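PDB 6D7Y: immune protein, which binds the toxic C-terminal tip of a CdiA contact-dependent growth inhibition protein and probably neutralises it. Local coordinates for residues V7-V12 with V96-Y101. Numbering follows the deposited sequence.
Sequences VIFEGV and VGLCFY
Val7-Glu10 and Val96-Tyr101 run as adjacent antiparallel strands, the axes of these short segments 4.7 Å apart at closest and their directions 179° from each other, with Val7 facing Leu98 and Phe9 facing Val96. Each of these two hydrogen-bonded pairs is closed by reciprocal amide-carbonyl bonds: Val7 N reaches Leu98 O and Leu98 N returns to Val7 O, while Phe9 N meets Val96 O at 2.8 Å and Val96 N meets Phe9 O. Between them, Ile8 and Gly97 form a non-hydrogen-bonded pair whose CA atoms approach to 4.3 Å. On the face that Ile8 occupies, its ethyl arm folds over the glycine, bringing CD1 to 3.9 Å from Gly97 CA; the turn at chi2 (-68°) sends the methyl across to the neighbouring strand.

The side chains of Val7, Phe9, Val96 and Leu98 all emerge from the other face. Strands 3-10 and 93-102 lie inside an antiparallel sheet, flanked by strands 130-135 and 78-90, and this apolar face is packed against helices 17-25 and 105-126 in an alpha+beta arrangement. Phe9 spans both partners: Val96 O lies in the plane of its ring at the edge, 3.5 Å from CD1, and the Leu98 methyl CD1 sits 4.0 Å from Phe9 CE1, also at the rim. With CG anti to the carbonyl carbon (chi1 -63°), the ring stands up from the sheet, where Met119 and Ile24 from the two helices touch it and Phe128 meets it edge-to-face. Farther along, Val7 CG2 rests against Leu98 CB at 3.9 Å. Gly11 turns the chain with positive phi, its N bonded to Asp95 OD1, and Val12 comes back so that its CG2 touches Val96 CG2 at 3.9 Å, beside Leu20 of helix 17-25.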
loop_
_atom_site.group_PDB
_atom_site.type_symbol
_atom_site.label_atom_id
_atom_site.label_comp_id
_atom_site.label_asym_id
_atom_site.label_seq_id
_atom_site.Cartn_x
_atom_site.Cartn_y
_atom_site.Cartn_z
ATOM N N VAL B 7 -3.485 -4.603 -1.925
ATOM C CA VAL B 7 -2.446 -5.280 -1.151
ATOM C C VAL B 7 -2.208 -4.384 0.054
ATOM O O VAL B 7 -2.277 -3.154 -0.040
ATOM C CB VAL B 7 -1.144 -5.591 -1.917
ATOM C CG1 VAL B 7 -1.419 -6.528 -3.080
ATOM C CG2 VAL B 7 -0.443 -4.325 -2.380
ATOM N N ILE B 8 -1.909 -5.013 1.192
ATOM C CA ILE B 8 -1.733 -4.302 2.433
ATOM C C ILE B 8 -0.478 -4.716 3.197
ATOM O O ILE B 8 -0.186 -5.922 3.303
ATOM C CB ILE B 8 -2.895 -4.655 3.420
ATOM C CG1 ILE B 8 -4.292 -4.376 2.832
ATOM C CG2 ILE B 8 -2.743 -3.913 4.744
ATOM C CD1 ILE B 8 -4.624 -2.954 2.626
ATOM N N PHE B 9 0.254 -3.710 3.693
ATOM C CA PHE B 9 1.391 -3.927 4.613
ATOM C C PHE B 9 0.720 -3.612 5.960
ATOM O O PHE B 9 0.425 -2.448 6.254
ATOM C CB PHE B 9 2.531 -2.949 4.390
ATOM C CG PHE B 9 3.203 -3.033 3.041
ATOM C CD1 PHE B 9 2.761 -2.249 1.982
ATOM C CD2 PHE B 9 4.331 -3.830 2.850
ATOM C CE1 PHE B 9 3.409 -2.284 0.754
ATOM C CE2 PHE B 9 4.981 -3.875 1.622
ATOM C CZ PHE B 9 4.517 -3.090 0.572
ATOM N N GLU B 10 0.453 -4.638 6.772
ATOM C CA GLU B 10 -0.253 -4.450 8.041
ATOM C C GLU B 10 0.703 -4.355 9.219
ATOM O O GLU B 10 1.602 -5.173 9.335
ATOM C CB GLU B 10 -1.183 -5.615 8.293
ATOM C CG GLU B 10 -2.081 -5.428 9.505
ATOM C CD GLU B 10 -2.917 -6.650 9.796
ATOM O OE1 GLU B 10 -2.357 -7.748 9.789
ATOM O OE2 GLU B 10 -4.131 -6.507 10.052
ATOM N N GLY B 11 0.477 -3.366 10.087
ATOM C CA GLY B 11 1.311 -3.163 11.283
ATOM C C GLY B 11 2.747 -2.824 10.940
ATOM O O GLY B 11 3.673 -3.522 11.323
ATOM N N VAL B 12 2.925 -1.732 10.220
ATOM C CA VAL B 12 4.244 -1.300 9.793
ATOM C C VAL B 12 5.020 -0.733 10.995
ATOM O O VAL B 12 4.426 -0.200 11.940
ATOM C CB VAL B 12 4.123 -0.243 8.661
ATOM C CG1 VAL B 12 5.486 0.243 8.188
ATOM C CG2 VAL B 12 3.327 -0.816 7.494
ATOM N N VAL B 96 -0.183 0.398 5.479
ATOM C CA VAL B 96 0.086 1.046 4.205
ATOM C C VAL B 96 -0.609 0.154 3.184
ATOM O O VAL B 96 -0.350 -1.037 3.128
ATOM C CB VAL B 96 1.589 1.164 3.925
ATOM C CG1 VAL B 96 1.837 1.710 2.534
ATOM C CG2 VAL B 96 2.263 2.034 4.995
ATOM N N GLY B 97 -1.528 0.705 2.386
ATOM C CA GLY B 97 -2.224 -0.101 1.433
ATOM C C GLY B 97 -2.191 0.497 0.061
ATOM O O GLY B 97 -2.060 1.703 -0.063
ATOM N N LEU B 98 -2.251 -0.374 -0.939
ATOM C CA LEU B 98 -2.279 0.011 -2.361
ATOM C C LEU B 98 -3.524 -0.575 -3.000
ATOM O O LEU B 98 -3.676 -1.802 -3.029
ATOM C CB LEU B 98 -1.046 -0.498 -3.109
ATOM C CG LEU B 98 0.300 0.192 -2.842
ATOM C CD1 LEU B 98 0.818 -0.080 -1.438
ATOM C CD2 LEU B 98 1.329 -0.297 -3.855
ATOM N N CYS B 99 -4.388 0.280 -3.580
ATOM C CA CYS B 99 -5.638 -0.186 -4.198
ATOM C C CYS B 99 -5.560 0.154 -5.677
ATOM O O CYS B 99 -5.113 1.253 -6.014
ATOM C CB CYS B 99 -6.846 0.546 -3.603
ATOM S SG CYS B 99 -6.991 0.384 -1.811
ATOM N N PHE B 100 -5.989 -0.779 -6.521
ATOM C CA PHE B 100 -5.955 -0.643 -7.990
ATOM C C PHE B 100 -6.990 -1.536 -8.669
ATOM O O PHE B 100 -7.308 -2.619 -8.181
ATOM C CB PHE B 100 -4.562 -1.005 -8.512
ATOM C CG PHE B 100 -4.096 -2.376 -8.086
ATOM C CD1 PHE B 100 -3.457 -2.554 -6.877
ATOM C CD2 PHE B 100 -4.300 -3.481 -8.905
ATOM C CE1 PHE B 100 -3.031 -3.816 -6.478
ATOM C CE2 PHE B 100 -3.879 -4.736 -8.528
ATOM C CZ PHE B 100 -3.256 -4.919 -7.309
ATOM N N TYR B 101 -7.556 -1.077 -9.788
ATOM C CA TYR B 101 -8.511 -1.910 -10.500
ATOM C C TYR B 101 -7.795 -2.853 -11.461
ATOM O O TYR B 101 -6.679 -2.559 -11.918
ATOM C CB TYR B 101 -9.525 -1.049 -11.312
ATOM C CG TYR B 101 -10.522 -0.317 -10.457
ATOM C CD1 TYR B 101 -10.243 0.944 -9.944
ATOM C CD2 TYR B 101 -11.756 -0.882 -10.153
ATOM C CE1 TYR B 101 -11.170 1.622 -9.149
ATOM C CE2 TYR B 101 -12.680 -0.223 -9.366
ATOM C CZ TYR B 101 -12.384 1.022 -8.854
ATOM O OH TYR B 101 -13.311 1.684 -8.076
#